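Long-range contacts in carbohydrate oxidase (Microdochium nivale, PDB 3RJA), which oxidises the C1 hydroxyl of mono-, oligo- and polysaccharides to the corresponding lactone, using FAD as cofactor and reducing molecular oxygen to hydrogen peroxide: residues A104-G109 against W200-F205; L112-T117 against H307-T312; S138-H143 against G154-S159. All coordinates share one frame; numbering follows the deposited sequence.

How the contacts relate
Contacts 1 and 3 have centres about 11 Å apart, contacts 1 and 2 about 14 Å, and contacts 2 and 3 about 16 Å. Strand 103-106 of contact 1 leads directly into helix 112-123 of contact 2; helix 137-142 and residues 154-159 of contact 3 come next, then strand 196-206 and finally the loop 307-312. Contact 3 thus falls between the two halves of both others, whose segments alternate. The three contacts converge on Phe141. Together they lay helices 112-123 and 137-142 against one antiparallel sheet in the FAD-binding region, and zinc ties the loop 307-312, far away in sequence, to helix 112-123.

Contact 1: residues A104-G109 against W200-F205; sequences AHVEPG and WKLATF
Trp200 to Leu202 pair with Val106 to Ala104 as neighbouring strands of the antiparallel sheet of the FAD-binding region, the strand axes 4.7 Å apart and their directions 148° from one another. Trp200 opens the ladder with two bonds to Val106: its N donates to Val106 O at 2.8 Å, and its O takes up Val106 N. The edge of its indole, at CD1, also approaches Pro108 CA at 4.2 Å, where residues 104-109 leave the sheet, while Trp200 NE1 is bonded to Ser138 OG. Pro108 itself touches the FAD, which places this end of the ladder beside the cofactor.

Lys201 forms a non-hydrogen-bonded pair with His105, and the two project from the face opposite to that of Val106, Trp200 and Leu202. CG of the lysine is anti to its carbonyl carbon (chi1 -48°) and the chain runs extended beyond, which carries its methylenes across the imidazole: CG stands 3.8 Å from the ring centroid and 8° off the normal, a CH-pi contact over the face. The ammonium group continues past the ring to a salt bridge with Glu174.

Leu202 restores the hydrogen-bonded pattern with Ala104, its O accepting Ala104 N at 2.9 Å and its N donating back to Ala104 O at 2.8 Å. Its side chain shares the Val106 and Trp200 face, turned toward helix 137-142. Thr204 follows beyond the ladder, its OG1 bonded to Gly102 O and its CG2 4.4 Å from Ala104 CB.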
loop_
_atom_site.group_PDB
_atom_site.type_symbol
_atom_site.label_atom_id
_atom_site.label_comp_id
_atom_site.label_asym_id
_atom_site.label_seq_id
_atom_site.Cartn_x
_atom_site.Cartn_y
_atom_site.Cartn_z
ATOM N N ALA A 104 4.355 -2.234 20.064
ATOM C CA ALA A 104 5.678 -1.733 19.663
ATOM C C ALA A 104 5.562 -0.287 19.256
ATOM O O ALA A 104 4.570 0.101 18.616
ATOM C CB ALA A 104 6.195 -2.524 18.456
ATOM N N HIS A 105 6.574 0.506 19.593
ATOM C CA HIS A 105 6.645 1.878 19.110
ATOM C C HIS A 105 7.724 1.870 18.038
ATOM O O HIS A 105 8.803 1.303 18.263
ATOM C CB HIS A 105 6.973 2.858 20.241
ATOM C CG HIS A 105 5.865 3.013 21.237
ATOM N ND1 HIS A 105 5.698 4.151 22.000
ATOM C CD2 HIS A 105 4.827 2.196 21.551
ATOM C CE1 HIS A 105 4.637 4.008 22.770
ATOM N NE2 HIS A 105 4.083 2.840 22.509
ATOM N N VAL A 106 7.408 2.459 16.873
ATOM C CA VAL A 106 8.267 2.383 15.682
ATOM C C VAL A 106 8.487 3.733 14.987
ATOM O O VAL A 106 7.550 4.527 14.791
ATOM C CB VAL A 106 7.725 1.327 14.644
ATOM C CG1 VAL A 106 8.767 1.050 13.526
ATOM C CG2 VAL A 106 7.353 0.023 15.386
ATOM N N GLU A 107 9.735 3.979 14.621
ATOM C CA GLU A 107 10.125 5.177 13.866
ATOM C C GLU A 107 9.563 5.115 12.440
ATOM O O GLU A 107 9.308 4.022 11.943
ATOM C CB GLU A 107 11.653 5.312 13.879
ATOM C CG GLU A 107 12.141 5.899 15.206
ATOM C CD GLU A 107 13.651 6.141 15.261
ATOM O OE1 GLU A 107 14.446 5.383 14.667
ATOM O OE2 GLU A 107 14.038 7.100 15.927
ATOM N N PRO A 108 9.361 6.282 11.792
ATOM C CA PRO A 108 8.534 6.347 10.584
ATOM C C PRO A 108 9.271 6.034 9.276
ATOM O O PRO A 108 8.662 6.101 8.191
ATOM C CB PRO A 108 8.066 7.814 10.562
ATOM C CG PRO A 108 9.157 8.584 11.243
ATOM C CD PRO A 108 9.770 7.628 12.264
ATOM N N GLY A 109 10.557 5.697 9.394
ATOM C CA GLY A 109 11.406 5.394 8.248
ATOM C C GLY A 109 11.735 3.911 8.121
ATOM O O GLY A 109 12.374 3.502 7.142
ATOM N N TRP A 200 4.878 5.364 15.155
ATOM C CA TRP A 200 3.708 4.454 15.048
ATOM C C TRP A 200 3.619 3.570 16.283
ATOM O O TRP A 200 4.618 2.972 16.686
ATOM C CB TRP A 200 3.809 3.557 13.810
ATOM C CG TRP A 200 3.779 4.328 12.530
ATOM C CD1 TRP A 200 4.854 4.846 11.838
ATOM C CD2 TRP A 200 2.604 4.713 11.805
ATOM N NE1 TRP A 200 4.399 5.536 10.727
ATOM C CE2 TRP A 200 3.028 5.452 10.677
ATOM C CE3 TRP A 200 1.231 4.489 11.998
ATOM C CZ2 TRP A 200 2.111 5.998 9.743
ATOM C CZ3 TRP A 200 0.332 5.011 11.075
ATOM C CH2 TRP A 200 0.772 5.757 9.959
ATOM N N LYS A 201 2.428 3.450 16.861
ATOM C CA LYS A 201 2.248 2.525 18.002
ATOM C C LYS A 201 1.390 1.363 17.549
ATOM O O LYS A 201 0.242 1.533 17.145
ATOM C CB LYS A 201 1.713 3.263 19.238
ATOM C CG LYS A 201 2.501 4.554 19.523
ATOM C CD LYS A 201 1.915 5.335 20.661
ATOM C CE LYS A 201 2.591 6.705 20.845
ATOM N NZ LYS A 201 1.647 7.620 21.634
ATOM N N LEU A 202 1.974 0.172 17.583
ATOM C CA LEU A 202 1.413 -0.951 16.807
ATOM C C LEU A 202 1.182 -2.185 17.647
ATOM O O LEU A 202 2.127 -2.655 18.301
ATOM C CB LEU A 202 2.373 -1.331 15.661
ATOM C CG LEU A 202 2.777 -0.234 14.660
ATOM C CD1 LEU A 202 3.755 -0.792 13.574
ATOM C CD2 LEU A 202 1.540 0.395 13.999
ATOM N N ALA A 203 -0.038 -2.727 17.605
ATOM C CA ALA A 203 -0.341 -4.021 18.233
ATOM C C ALA A 203 0.312 -5.105 17.389
ATOM O O ALA A 203 0.264 -5.028 16.159
ATOM C CB ALA A 203 -1.883 -4.273 18.290
ATOM N N THR A 204 0.894 -6.115 18.034
ATOM C CA THR A 204 1.511 -7.230 17.310
ATOM C C THR A 204 0.837 -8.542 17.743
ATOM O O THR A 204 0.130 -8.551 18.756
ATOM C CB THR A 204 3.031 -7.320 17.571
ATOM O OG1 THR A 204 3.270 -7.684 18.950
ATOM C CG2 THR A 204 3.702 -5.994 17.254
ATOM N N PHE A 205 1.050 -9.618 16.976
ATOM C CA PHE A 205 0.667 -10.987 17.379
ATOM C C PHE A 205 1.907 -11.911 17.435
ATOM O O PHE A 205 2.937 -11.596 16.814
ATOM C CB PHE A 205 -0.438 -11.582 16.479
ATOM C CG PHE A 205 -0.153 -11.512 14.980
ATOM C CD1 PHE A 205 0.472 -12.580 14.310
ATOM C CD2 PHE A 205 -0.596 -10.415 14.228
ATOM C CE1 PHE A 205 0.707 -12.533 12.931
ATOM C CE2 PHE A 205 -0.389 -10.345 12.860
ATOM C CZ PHE A 205 0.276 -11.400 12.196
#

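Contact 2: residues L112-T117 against H307-T312. With ZN (zinc ion), chain D; ZN (zinc ion), chain E.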
loop_
_atom_site.group_PDB
_atom_site.type_symbol
_atom_site.label_atom_id
_atom_site.label_comp_id
_atom_site.label_asym_id
_atom_site.label_seq_id
_atom_site.Cartn_x
_atom_site.Cartn_y
_atom_site.Cartn_z
ATOM N N LEU A 112 9.262 -2.328 5.690
ATOM C CA LEU A 112 8.510 -3.521 6.078
ATOM C C LEU A 112 9.427 -4.704 6.401
ATOM O O LEU A 112 9.250 -5.369 7.416
ATOM C CB LEU A 112 7.481 -3.926 5.002
ATOM C CG LEU A 112 6.362 -2.928 4.693
ATOM C CD1 LEU A 112 5.300 -3.591 3.868
ATOM C CD2 LEU A 112 5.696 -2.312 5.963
ATOM N N GLY A 113 10.397 -4.978 5.530
ATOM C CA GLY A 113 11.299 -6.121 5.775
ATOM C C GLY A 113 12.073 -5.930 7.062
ATOM O O GLY A 113 12.279 -6.885 7.809
ATOM N N HIS A 114 12.502 -4.690 7.329
ATOM C CA HIS A 114 13.255 -4.396 8.552
ATOM C C HIS A 114 12.359 -4.494 9.809
ATOM O O HIS A 114 12.738 -5.121 10.808
ATOM C CB HIS A 114 13.942 -3.028 8.435
ATOM C CG HIS A 114 14.568 -2.535 9.707
ATOM N ND1 HIS A 114 15.724 -3.069 10.232
ATOM C CD2 HIS A 114 14.199 -1.543 10.552
ATOM C CE1 HIS A 114 16.047 -2.430 11.341
ATOM N NE2 HIS A 114 15.127 -1.508 11.567
ATOM N N LEU A 115 11.184 -3.868 9.746
ATOM C CA LEU A 115 10.161 -3.992 10.793
ATOM C C LEU A 115 9.925 -5.470 11.112
ATOM O O LEU A 115 9.984 -5.882 12.282
ATOM C CB LEU A 115 8.846 -3.339 10.329
ATOM C CG LEU A 115 7.647 -3.565 11.246
ATOM C CD1 LEU A 115 7.918 -2.896 12.624
ATOM C CD2 LEU A 115 6.333 -3.041 10.588
ATOM N N ALA A 116 9.691 -6.272 10.074
ATOM C CA ALA A 116 9.365 -7.691 10.288
ATOM C C ALA A 116 10.547 -8.434 10.888
ATOM O O ALA A 116 10.370 -9.303 11.742
ATOM C CB ALA A 116 8.922 -8.356 9.018
ATOM N N THR A 117 11.749 -8.118 10.423
ATOM C CA THR A 117 12.956 -8.787 10.941
ATOM C C THR A 117 13.176 -8.522 12.422
ATOM O O THR A 117 13.376 -9.462 13.192
ATOM C CB THR A 117 14.210 -8.380 10.160
ATOM O OG1 THR A 117 14.062 -8.830 8.814
ATOM C CG2 THR A 117 15.450 -9.064 10.773
ATOM N N HIS A 307 16.996 -11.377 0.452
ATOM C CA HIS A 307 16.902 -11.046 1.884
ATOM C C HIS A 307 15.750 -10.056 2.084
ATOM O O HIS A 307 15.264 -9.446 1.111
ATOM C CB HIS A 307 18.225 -10.461 2.411
ATOM C CG HIS A 307 18.482 -9.052 1.961
ATOM N ND1 HIS A 307 19.003 -8.742 0.724
ATOM C CD2 HIS A 307 18.280 -7.868 2.581
ATOM C CE1 HIS A 307 19.120 -7.435 0.605
ATOM N NE2 HIS A 307 18.689 -6.882 1.720
ATOM N N VAL A 308 15.312 -9.902 3.331
ATOM C CA VAL A 308 14.215 -8.984 3.652
ATOM C C VAL A 308 14.568 -7.800 4.513
ATOM O O VAL A 308 13.825 -6.809 4.510
ATOM C CB VAL A 308 12.992 -9.697 4.272
ATOM C CG1 VAL A 308 12.482 -10.808 3.313
ATOM C CG2 VAL A 308 13.299 -10.241 5.623
ATOM N N ASP A 309 15.674 -7.875 5.259
ATOM C CA ASP A 309 16.008 -6.761 6.153
ATOM C C ASP A 309 16.595 -5.579 5.370
ATOM O O ASP A 309 17.815 -5.398 5.315
ATOM C CB ASP A 309 16.924 -7.218 7.295
ATOM C CG ASP A 309 17.089 -6.160 8.389
ATOM O OD1 ASP A 309 16.373 -5.140 8.412
ATOM O OD2 ASP A 309 17.957 -6.342 9.251
ATOM N N PHE A 310 15.707 -4.780 4.764
ATOM C CA PHE A 310 16.109 -3.607 3.995
ATOM C C PHE A 310 16.206 -2.365 4.855
ATOM O O PHE A 310 15.246 -1.998 5.561
ATOM C CB PHE A 310 15.135 -3.359 2.834
ATOM C CG PHE A 310 15.450 -4.149 1.590
ATOM C CD1 PHE A 310 15.259 -5.518 1.551
ATOM C CD2 PHE A 310 15.937 -3.513 0.454
ATOM C CE1 PHE A 310 15.551 -6.252 0.380
ATOM C CE2 PHE A 310 16.225 -4.239 -0.717
ATOM C CZ PHE A 310 16.013 -5.612 -0.745
ATOM N N ILE A 311 17.369 -1.729 4.812
ATOM C CA ILE A 311 17.566 -0.407 5.428
ATOM C C ILE A 311 18.019 0.625 4.371
ATOM O O ILE A 311 18.407 1.742 4.702
ATOM C CB ILE A 311 18.578 -0.471 6.600
ATOM C CG1 ILE A 311 19.934 -1.020 6.123
ATOM C CG2 ILE A 311 18.006 -1.331 7.769
ATOM C CD1 ILE A 311 21.102 -0.789 7.151
ATOM N N THR A 312 17.962 0.206 3.108
ATOM C CA THR A 312 18.245 0.995 1.910
ATOM C C THR A 312 17.065 0.791 0.937
ATOM O O THR A 312 16.273 -0.125 1.137
ATOM C CB THR A 312 19.496 0.452 1.171
ATOM O OG1 THR A 312 19.365 -0.965 1.035
ATOM C CG2 THR A 312 20.761 0.765 1.932
HETATM ZN ZN ZN D . 17.227 -4.386 10.131
HETATM ZN ZN ZN E . 20.538 -9.915 -0.232
HETATM O O HOH W 1 17.339 -5.676 11.868
HETATM O O HOH W 2 19.105 -3.586 9.704
#
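His114 and Asp309 both carry CG anti to their backbone N (chi1 171° and -169°), and these torsions lay the two side chains side by side, pointing the same way toward a shared zinc ion. Their flat groups are nearly coplanar, ring and carboxylate planes 13° apart. The metal is bound by His114 ND1 at 2.0 Å and by both carboxylate oxygens, Asp309 OD1 at 2.1 Å and Asp309 OD2 at 2.3 Å, so the aspartate chelates it. Two waters complete the five ligands, and the ion bridges helix 112-123 of the FAD-binding region to a loop about 190 residues away in sequence. His114 ND1 and Asp309 OD1 come within 2.8 Å because both coordinate the metal; the pair is not a hydrogen bond. The zinc bond fixes the imidazole, and a weak hydrogen bond from His114 NE2, the other ring nitrogen, to Ile92 O may add to this. Ile311 CG2 comes obliquely to that ring, 4.2 Å from its centroid, in an off-centre CH-pi contact.

One turn further along the helix, Thr117 turns its CB toward the loop, and OG1 packs against Val308 CG2 and Asp309 CB. This hydroxyl donates to Gly113 O at 2.8 Å; Thr117 N binds the same oxygen from the opposite face of its carbonyl plane. The loop backbone closes on Gly113, which has no side chain, with a CA-H...O contact to Val308 O. An inverse gamma turn centred on Asp309, with a weak Phe310 N to Val308 O bond, bends the loop at its zinc ligand.

His307 binds a second zinc ion together with Asp306. The loop 307-312 follows helix 295-301, on which Val308 packs, and precedes strand 318-326; helix 112-123, which it meets, turns Leu112 and Leu115 toward helix 137-142.

Contact 3: residues S138-H143 against G154-S159. With FAD (flavin-adenine dinucleotide), chain B.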
loop_
_atom_site.group_PDB
_atom_site.type_symbol
_atom_site.label_atom_id
_atom_site.label_comp_id
_atom_site.label_asym_id
_atom_site.label_seq_id
_atom_site.Cartn_x
_atom_site.Cartn_y
_atom_site.Cartn_z
ATOM N N SER A 138 5.474 4.175 6.871
ATOM C CA SER A 138 4.544 5.311 6.999
ATOM C C SER A 138 3.554 5.423 5.858
ATOM O O SER A 138 2.378 5.497 6.116
ATOM C CB SER A 138 5.243 6.649 7.264
ATOM O OG SER A 138 5.998 6.570 8.450
ATOM N N GLY A 139 4.017 5.448 4.604
ATOM C CA GLY A 139 3.069 5.450 3.475
ATOM C C GLY A 139 2.129 4.257 3.476
ATOM O O GLY A 139 0.938 4.380 3.173
ATOM N N HIS A 140 2.668 3.099 3.823
ATOM C CA HIS A 140 1.934 1.831 3.793
ATOM C C HIS A 140 0.811 1.817 4.830
ATOM O O HIS A 140 -0.364 1.631 4.477
ATOM C CB HIS A 140 2.899 0.669 4.049
ATOM C CG HIS A 140 2.326 -0.702 3.799
ATOM N ND1 HIS A 140 2.058 -1.176 2.530
ATOM C CD2 HIS A 140 2.058 -1.726 4.652
ATOM C CE1 HIS A 140 1.634 -2.431 2.613
ATOM N NE2 HIS A 140 1.602 -2.777 3.894
ATOM N N PHE A 141 1.179 2.024 6.094
ATOM C CA PHE A 141 0.208 1.957 7.189
ATOM C C PHE A 141 -0.801 3.119 7.145
ATOM O O PHE A 141 -1.942 2.961 7.551
ATOM C CB PHE A 141 0.931 1.938 8.551
ATOM C CG PHE A 141 1.548 0.596 8.928
ATOM C CD1 PHE A 141 2.549 -0.006 8.137
ATOM C CD2 PHE A 141 1.140 -0.050 10.101
ATOM C CE1 PHE A 141 3.118 -1.226 8.519
ATOM C CE2 PHE A 141 1.692 -1.272 10.492
ATOM C CZ PHE A 141 2.707 -1.857 9.700
ATOM N N ALA A 142 -0.378 4.290 6.666
ATOM C CA ALA A 142 -1.260 5.466 6.697
ATOM C C ALA A 142 -2.464 5.319 5.766
ATOM O O ALA A 142 -3.437 6.090 5.881
ATOM C CB ALA A 142 -0.476 6.743 6.349
ATOM N N HIS A 143 -2.368 4.380 4.811
ATOM C CA HIS A 143 -3.371 4.280 3.752
ATOM C C HIS A 143 -3.979 2.885 3.632
ATOM O O HIS A 143 -4.735 2.632 2.712
ATOM C CB HIS A 143 -2.824 4.776 2.390
ATOM C CG HIS A 143 -2.230 6.156 2.449
ATOM N ND1 HIS A 143 -0.869 6.384 2.593
ATOM C CD2 HIS A 143 -2.821 7.378 2.459
ATOM C CE1 HIS A 143 -0.650 7.690 2.644
ATOM N NE2 HIS A 143 -1.823 8.313 2.587
ATOM N N GLY A 154 -6.108 -8.881 9.092
ATOM C CA GLY A 154 -6.492 -7.505 8.750
ATOM C C GLY A 154 -5.381 -6.675 8.117
ATOM O O GLY A 154 -4.301 -7.194 7.801
ATOM N N LEU A 155 -5.671 -5.391 7.884
ATOM C CA LEU A 155 -4.716 -4.464 7.249
ATOM C C LEU A 155 -3.603 -4.046 8.209
ATOM O O LEU A 155 -3.774 -4.081 9.452
ATOM C CB LEU A 155 -5.455 -3.221 6.742
ATOM C CG LEU A 155 -6.653 -3.467 5.760
ATOM C CD1 LEU A 155 -7.287 -2.149 5.392
ATOM C CD2 LEU A 155 -6.240 -4.205 4.474
ATOM N N ALA A 156 -2.480 -3.616 7.639
ATOM C CA ALA A 156 -1.418 -2.992 8.418
ATOM C C ALA A 156 -2.022 -1.892 9.288
ATOM O O ALA A 156 -1.734 -1.822 10.473
ATOM C CB ALA A 156 -0.292 -2.440 7.499
ATOM N N VAL A 157 -2.875 -1.062 8.692
ATOM C CA VAL A 157 -3.546 0.021 9.403
ATOM C C VAL A 157 -4.337 -0.456 10.642
ATOM O O VAL A 157 -4.431 0.269 11.630
ATOM C CB VAL A 157 -4.426 0.904 8.463
ATOM C CG1 VAL A 157 -5.727 0.207 8.047
ATOM C CG2 VAL A 157 -4.746 2.241 9.119
ATOM N N ASP A 158 -4.877 -1.669 10.582
ATOM C CA ASP A 158 -5.635 -2.230 11.694
ATOM C C ASP A 158 -4.770 -2.598 12.921
ATOM O O ASP A 158 -5.305 -2.795 13.997
ATOM C CB ASP A 158 -6.452 -3.423 11.198
ATOM C CG ASP A 158 -7.506 -3.016 10.167
ATOM O OD1 ASP A 158 -8.071 -1.895 10.312
ATOM O OD2 ASP A 158 -7.742 -3.808 9.207
ATOM N N SER A 159 -3.446 -2.665 12.773
ATOM C CA SER A 159 -2.568 -2.843 13.936
ATOM C C SER A 159 -2.313 -1.523 14.705
ATOM O O SER A 159 -1.770 -1.536 15.790
ATOM C CB SER A 159 -1.207 -3.424 13.486
ATOM O OG SER A 159 -0.433 -2.392 12.907
HETATM P PA FAD B . 6.375 7.166 0.337
HETATM O O1A FAD B . 7.581 7.526 1.163
HETATM O O2A FAD B . 6.513 7.431 -1.140
HETATM O O5B FAD B . 5.107 7.978 0.892
HETATM C C5B FAD B . 3.799 7.623 0.458
HETATM C C4B FAD B . 2.814 8.705 0.934
HETATM O O4B FAD B . 2.772 8.721 2.361
HETATM C C3B FAD B . 3.218 10.112 0.497
HETATM O O3B FAD B . 2.039 10.913 0.385
HETATM C C2B FAD B . 4.010 10.590 1.710
HETATM O O2B FAD B . 4.146 11.983 1.860
HETATM C C1B FAD B . 3.192 9.972 2.835
HETATM N N9A FAD B . 4.026 9.775 4.017
HETATM C C8A FAD B . 5.284 9.187 4.093
HETATM N N7A FAD B . 5.666 9.228 5.398
HETATM C C5A FAD B . 4.688 9.792 6.125
HETATM C C6A FAD B . 4.581 10.072 7.491
HETATM N N6A FAD B . 5.574 9.743 8.347
HETATM N N1A FAD B . 3.412 10.662 7.941
HETATM C C2A FAD B . 2.399 11.007 7.053
HETATM N N3A FAD B . 2.517 10.769 5.698
HETATM C C4A FAD B . 3.652 10.155 5.259
HETATM N N1 FAD B . 0.811 -2.058 -1.077
HETATM C C2 FAD B . 0.011 -2.964 -0.371
HETATM O O2 FAD B . -1.014 -2.602 0.219
HETATM N N3 FAD B . 0.451 -4.283 -0.307
HETATM C C4 FAD B . 1.663 -4.745 -0.784
HETATM O O4 FAD B . 2.034 -5.923 -0.580
HETATM C C4X FAD B . 2.457 -3.755 -1.576
HETATM N N5 FAD B . 3.623 -4.103 -2.093
HETATM C C5X FAD B . 4.428 -3.191 -2.736
HETATM C C6 FAD B . 5.716 -3.560 -3.202
HETATM C C7 FAD B . 6.583 -2.620 -3.725
HETATM C C7M FAD B . 7.976 -3.034 -4.244
HETATM C C8 FAD B . 6.221 -1.252 -3.675
HETATM C C8M FAD B . 7.148 -0.181 -4.213
HETATM C C9 FAD B . 4.942 -0.882 -3.286
HETATM C C9A FAD B . 4.031 -1.834 -2.786
HETATM N N10 FAD B . 2.773 -1.469 -2.248
HETATM C C10 FAD B . 1.923 -2.426 -1.715
HETATM C "C1'" FAD B . 2.338 -0.035 -2.315
HETATM C "C2'" FAD B . 2.649 0.678 -1.006
HETATM O "O2'" FAD B . 1.722 0.260 -0.012
HETATM C "C3'" FAD B . 2.503 2.172 -1.187
HETATM O "O3'" FAD B . 3.281 2.609 -2.281
HETATM C "C4'" FAD B . 2.911 2.892 0.110
HETATM O "O4'" FAD B . 2.252 4.119 0.177
HETATM C "C5'" FAD B . 4.429 3.071 0.205
HETATM O "O5'" FAD B . 4.752 3.704 1.412
HETATM P P FAD B . 6.175 4.480 1.526
HETATM O O1P FAD B . 6.375 4.999 2.919
HETATM O O2P FAD B . 7.299 3.552 1.060
HETATM O O3P FAD B . 5.941 5.618 0.427
#
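Phe141 and Ala156 bury the most surface here, followed by Val157, and their meeting joins the cofactor-binding helix 137-142 to the loop that leads into strand 160-166. Ala156 points its CB at the middle of the Phe141 ring: the methyl lies 3.5 Å from the centroid and only 1° off the normal, a CH-pi contact squarely over the face. Phe141 has CG anti to its carbonyl carbon (chi1 -77°), which swings the ring over to this methyl. Ser159 OG meets the ring at its edge, 3.4 Å from Phe141 CE2, and is held there by donating to Ala156 O, an oxygen that also accepts Ser159 N. Val157 CG2, anti to its backbone N, packs 3.3 Å from Phe141 O.

The same Ala156 methyl touches His140 CD2 at 3.8 Å. That imidazole shares a hydrogen bond of 2.9 Å between its ND1 and the ribityl O2' of FAD, and its NE2 is bonded to Gly130 N, so the ring is gripped at both nitrogens. Gly139 N donates to the phosphate oxygen O1P of FAD, and His143 ND1 donates to Gly139 O on an in-plane lone pair.

Helix 137-142 thus has FAD on one flank, through Gly139 and His140, while Phe141 packs on Trp200 and Leu202 of strand 196-206 and on Leu112 and Leu115 of helix 112-123.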